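Local coordinates for protein maquette-3 (Escherichia coli, PDB 6Z0C) that is a computationally designed artificial four-helix bundle, probably made to test how buried charged networks contribute to the stability of a hydrophobic core, at residues I14-Q25 and A79-Q90. Numbering follows the deposited sequence.
Sequences IQEFQQLLQEIQ and AQEAQQLLQELQ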
loop_
_atom_site.group_PDB
_atom_site.type_symbol
_atom_site.label_atom_id
_atom_site.label_comp_id
_atom_site.label_asym_id
_atom_site.label_seq_id
_atom_site.Cartn_x
_atom_site.Cartn_y
_atom_site.Cartn_z
ATOM N N ILE A 14 16.987 0.300 5.973
ATOM C CA ILE A 14 15.964 0.638 7.007
ATOM C C ILE A 14 15.425 2.039 6.695
ATOM O O ILE A 14 14.187 2.208 6.694
ATOM C CB ILE A 14 16.536 0.542 8.439
ATOM C CG1 ILE A 14 16.945 -0.889 8.805
ATOM C CG2 ILE A 14 15.558 1.125 9.452
ATOM C CD1 ILE A 14 15.793 -1.854 8.968
ATOM N N GLN A 15 16.316 2.998 6.423
ATOM C CA GLN A 15 15.947 4.421 6.191
ATOM C C GLN A 15 15.112 4.522 4.909
ATOM O O GLN A 15 14.065 5.194 4.940
ATOM C CB GLN A 15 17.191 5.310 6.117
ATOM C CG GLN A 15 16.881 6.793 5.934
ATOM C CD GLN A 15 16.035 7.381 7.040
ATOM O OE1 GLN A 15 14.841 7.106 7.156
ATOM N NE2 GLN A 15 16.645 8.230 7.851
ATOM N N GLU A 16 15.562 3.872 3.831
ATOM C CA GLU A 16 14.865 3.829 2.518
ATOM C C GLU A 16 13.444 3.282 2.715
ATOM O O GLU A 16 12.495 3.892 2.187
ATOM C CB GLU A 16 15.669 2.989 1.524
ATOM C CG GLU A 16 15.209 3.149 0.091
ATOM C CD GLU A 16 15.998 2.348 -0.934
ATOM O OE1 GLU A 16 15.471 2.150 -2.039
ATOM O OE2 GLU A 16 17.133 1.926 -0.625
ATOM N N PHE A 17 13.303 2.190 3.466
ATOM C CA PHE A 17 12.007 1.526 3.762
ATOM C C PHE A 17 11.138 2.449 4.630
ATOM O O PHE A 17 9.931 2.553 4.349
ATOM C CB PHE A 17 12.244 0.167 4.428
ATOM C CG PHE A 17 11.138 -0.848 4.266
ATOM C CD1 PHE A 17 11.392 -2.190 4.498
ATOM C CD2 PHE A 17 9.855 -0.484 3.883
ATOM C CE1 PHE A 17 10.389 -3.137 4.365
ATOM C CE2 PHE A 17 8.854 -1.432 3.750
ATOM C CZ PHE A 17 9.124 -2.756 3.991
ATOM N N GLN A 18 11.716 3.088 5.652
ATOM C CA GLN A 18 10.989 4.051 6.526
ATOM C C GLN A 18 10.415 5.164 5.643
ATOM O O GLN A 18 9.213 5.452 5.769
ATOM C CB GLN A 18 11.895 4.617 7.624
ATOM C CG GLN A 18 12.127 3.654 8.782
ATOM C CD GLN A 18 13.166 4.143 9.763
ATOM O OE1 GLN A 18 14.026 4.961 9.439
ATOM N NE2 GLN A 18 13.101 3.631 10.982
ATOM N N GLN A 19 11.241 5.736 4.762
ATOM C CA GLN A 19 10.832 6.820 3.827
ATOM C C GLN A 19 9.742 6.295 2.884
ATOM O O GLN A 19 8.789 7.043 2.617
ATOM C CB GLN A 19 12.034 7.363 3.052
ATOM C CG GLN A 19 12.965 8.209 3.910
ATOM C CD GLN A 19 13.992 8.961 3.101
ATOM O OE1 GLN A 19 13.778 9.287 1.934
ATOM N NE2 GLN A 19 15.123 9.255 3.726
ATOM N N LEU A 20 9.860 5.051 2.412
ATOM C CA LEU A 20 8.875 4.449 1.477
ATOM C C LEU A 20 7.519 4.313 2.180
ATOM O O LEU A 20 6.502 4.656 1.561
ATOM C CB LEU A 20 9.390 3.095 0.980
ATOM C CG LEU A 20 8.475 2.357 0.008
ATOM C CD1 LEU A 20 8.121 3.231 -1.186
ATOM C CD2 LEU A 20 9.126 1.059 -0.453
ATOM N N LEU A 21 7.499 3.857 3.434
ATOM C CA LEU A 21 6.231 3.685 4.191
ATOM C C LEU A 21 5.588 5.058 4.429
ATOM O O LEU A 21 4.344 5.139 4.377
ATOM C CB LEU A 21 6.502 2.938 5.499
ATOM C CG LEU A 21 6.745 1.436 5.352
ATOM C CD1 LEU A 21 7.238 0.838 6.661
ATOM C CD2 LEU A 21 5.493 0.713 4.874
ATOM N N GLN A 22 6.393 6.104 4.632
ATOM C CA GLN A 22 5.894 7.500 4.768
ATOM C C GLN A 22 5.258 7.925 3.438
ATOM O O GLN A 22 4.146 8.487 3.469
ATOM C CB GLN A 22 7.019 8.443 5.196
ATOM C CG GLN A 22 7.459 8.244 6.640
ATOM C CD GLN A 22 8.638 9.109 7.017
ATOM O OE1 GLN A 22 8.909 10.135 6.397
ATOM N NE2 GLN A 22 9.355 8.697 8.051
ATOM N N GLU A 23 5.929 7.649 2.316
ATOM C CA GLU A 23 5.427 7.947 0.947
ATOM C C GLU A 23 4.105 7.201 0.717
ATOM O O GLU A 23 3.168 7.806 0.174
ATOM C CB GLU A 23 6.476 7.567 -0.101
ATOM C CG GLU A 23 6.083 7.942 -1.516
ATOM C CD GLU A 23 7.166 7.723 -2.559
ATOM O OE1 GLU A 23 8.196 7.089 -2.227
ATOM O OE2 GLU A 23 6.976 8.181 -3.704
ATOM N N ILE A 24 4.035 5.930 1.119
ATOM C CA ILE A 24 2.801 5.095 1.033
ATOM C C ILE A 24 1.682 5.751 1.861
ATOM O O ILE A 24 0.564 5.885 1.337
ATOM C CB ILE A 24 3.094 3.646 1.466
ATOM C CG1 ILE A 24 3.841 2.894 0.360
ATOM C CG2 ILE A 24 1.817 2.937 1.887
ATOM C CD1 ILE A 24 4.392 1.552 0.777
ATOM N N GLN A 25 1.957 6.138 3.105
ATOM C CA GLN A 25 0.936 6.758 3.998
ATOM C C GLN A 25 0.431 8.069 3.380
ATOM O O GLN A 25 -0.793 8.318 3.443
ATOM C CB GLN A 25 1.496 6.964 5.407
ATOM C CG GLN A 25 1.843 5.653 6.098
ATOM C CD GLN A 25 1.461 5.646 7.556
ATOM O OE1 GLN A 25 2.032 6.372 8.367
ATOM N NE2 GLN A 25 0.489 4.816 7.899
ATOM N N ALA A 79 0.111 -0.093 7.089
ATOM C CA ALA A 79 1.372 0.647 6.841
ATOM C C ALA A 79 2.011 1.039 8.181
ATOM O O ALA A 79 3.245 0.939 8.297
ATOM C CB ALA A 79 1.117 1.852 5.969
ATOM N N GLN A 80 1.194 1.451 9.155
ATOM C CA GLN A 80 1.639 1.808 10.531
ATOM C C GLN A 80 2.255 0.577 11.210
ATOM O O GLN A 80 3.341 0.713 11.796
ATOM C CB GLN A 80 0.460 2.354 11.337
ATOM C CG GLN A 80 0.850 2.886 12.707
ATOM C CD GLN A 80 -0.331 3.495 13.422
ATOM O OE1 GLN A 80 -1.099 4.266 12.848
ATOM N NE2 GLN A 80 -0.487 3.144 14.688
ATOM N N GLU A 81 1.583 -0.575 11.129
ATOM C CA GLU A 81 2.040 -1.861 11.726
ATOM C C GLU A 81 3.390 -2.256 11.106
ATOM O O GLU A 81 4.285 -2.689 11.853
ATOM C CB GLU A 81 0.964 -2.928 11.516
ATOM C CG GLU A 81 1.266 -4.259 12.180
ATOM C CD GLU A 81 0.202 -5.321 11.958
ATOM O OE1 GLU A 81 -0.957 -4.950 11.671
ATOM O OE2 GLU A 81 0.535 -6.517 12.066
ATOM N N ALA A 82 3.541 -2.091 9.790
ATOM C CA ALA A 82 4.806 -2.335 9.058
ATOM C C ALA A 82 5.908 -1.422 9.612
ATOM O O ALA A 82 7.032 -1.899 9.780
ATOM C CB ALA A 82 4.605 -2.131 7.576
ATOM N N GLN A 83 5.592 -0.152 9.887
ATOM C CA GLN A 83 6.580 0.842 10.391
ATOM C C GLN A 83 7.076 0.392 11.772
ATOM O O GLN A 83 8.296 0.480 12.017
ATOM C CB GLN A 83 5.978 2.251 10.396
ATOM C CG GLN A 83 7.004 3.348 10.133
ATOM C CD GLN A 83 6.541 4.390 9.140
ATOM O OE1 GLN A 83 7.263 4.743 8.206
ATOM N NE2 GLN A 83 5.332 4.898 9.339
ATOM N N GLN A 84 6.168 -0.104 12.621
ATOM C CA GLN A 84 6.474 -0.613 13.988
ATOM C C GLN A 84 7.361 -1.862 13.879
ATOM O O GLN A 84 8.375 -1.930 14.599
ATOM C CB GLN A 84 5.178 -0.884 14.756
ATOM C CG GLN A 84 4.455 0.392 15.170
ATOM C CD GLN A 84 3.005 0.181 15.539
ATOM O OE1 GLN A 84 2.481 -0.932 15.490
ATOM N NE2 GLN A 84 2.340 1.264 15.911
ATOM N N LEU A 85 7.009 -2.807 13.003
ATOM C CA LEU A 85 7.803 -4.046 12.767
ATOM C C LEU A 85 9.182 -3.684 12.205
ATOM O O LEU A 85 10.163 -4.344 12.586
ATOM C CB LEU A 85 7.048 -4.970 11.809
ATOM C CG LEU A 85 5.768 -5.594 12.363
ATOM C CD1 LEU A 85 4.989 -6.282 11.254
ATOM C CD2 LEU A 85 6.071 -6.577 13.487
ATOM N N LEU A 86 9.260 -2.662 11.347
ATOM C CA LEU A 86 10.536 -2.209 10.733
ATOM C C LEU A 86 11.499 -1.698 11.818
ATOM O O LEU A 86 12.704 -1.981 11.716
ATOM C CB LEU A 86 10.236 -1.132 9.689
ATOM C CG LEU A 86 11.437 -0.629 8.892
ATOM C CD1 LEU A 86 12.130 -1.765 8.151
ATOM C CD2 LEU A 86 11.008 0.458 7.922
ATOM N N GLN A 87 11.012 -0.969 12.822
ATOM C CA GLN A 87 11.880 -0.472 13.927
ATOM C C GLN A 87 12.394 -1.669 14.746
ATOM O O GLN A 87 13.573 -1.637 15.155
ATOM C CB GLN A 87 11.149 0.547 14.803
ATOM C CG GLN A 87 12.068 1.256 15.793
ATOM C CD GLN A 87 13.322 1.809 15.155
ATOM O OE1 GLN A 87 13.275 2.471 14.119
ATOM N NE2 GLN A 87 14.465 1.540 15.772
ATOM N N GLU A 88 11.558 -2.690 14.965
ATOM C CA GLU A 88 11.943 -3.927 15.704
ATOM C C GLU A 88 12.998 -4.692 14.893
ATOM O O GLU A 88 13.938 -5.253 15.502
ATOM C CB GLU A 88 10.721 -4.802 15.983
ATOM C CG GLU A 88 9.711 -4.147 16.905
ATOM C CD GLU A 88 8.554 -5.033 17.336
ATOM O OE1 GLU A 88 7.530 -4.485 17.797
ATOM O OE2 GLU A 88 8.681 -6.264 17.221
ATOM N N LEU A 89 12.850 -4.719 13.570
ATOM C CA LEU A 89 13.836 -5.345 12.652
ATOM C C LEU A 89 15.158 -4.574 12.740
ATOM O O LEU A 89 16.205 -5.229 12.799
ATOM C CB LEU A 89 13.286 -5.358 11.224
ATOM C CG LEU A 89 14.162 -6.080 10.200
ATOM C CD1 LEU A 89 14.195 -7.573 10.475
ATOM C CD2 LEU A 89 13.677 -5.811 8.787
ATOM N N GLN A 90 15.108 -3.237 12.766
ATOM C CA GLN A 90 16.314 -2.382 12.917
ATOM C C GLN A 90 17.034 -2.782 14.212
ATOM O O GLN A 90 18.264 -2.983 14.172
ATOM C CB GLN A 90 15.938 -0.898 12.899
ATOM C CG GLN A 90 17.138 0.032 12.800
ATOM C CD GLN A 90 17.886 0.161 14.104
ATOM O OE1 GLN A 90 17.298 0.139 15.185
ATOM N NE2 GLN A 90 19.200 0.286 14.011
#
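Leu-86 enters a hole formed by Ile-14, Phe-17, Gln-18 and Leu-21, a knobs-into-holes fit between antiparallel helices of a four-helix bundle; the two axes run at 168° and approach to 10.0 Å. With CG opposite the backbone N (chi1 -176°), the branch reaches into the hole; CD1 meets CD1 of Ile-14 at 3.8 Å and the Phe-17 ring obliquely, while CD2 lies 3.5 Å from CG of Gln-18 and also touches CB of Phe-17. Leu-21 returns the fit as a knob among Ala-79, Ala-82, Gln-83 and Leu-86, with its CD2 4.0 Å from CB of Ala-82. At the more polar margin Gln-83 is a third knob, bordered by Gln-18, Leu-21, Gln-22 and Gln-25. Ile-14 also lays CG2 against CG of Gln-90 (3.9 Å), the two side chains crossing nearly at right angles. Cutting Ile-14 back to an alanine would probably open a gap beside CD1 of Leu-86 and remove the CG1 and CG2 packing against CG of Gln-90. Farther out, Val-183 and Leu-186 of helix 152-194 pack on Phe-17, tying this pair into the bundle core. The amide of Gln-90 leads away from residues 14-25 but still links the same two helices, its NE2 hydrogen-bonded to OE1 of Gln-11 on helix 4-48.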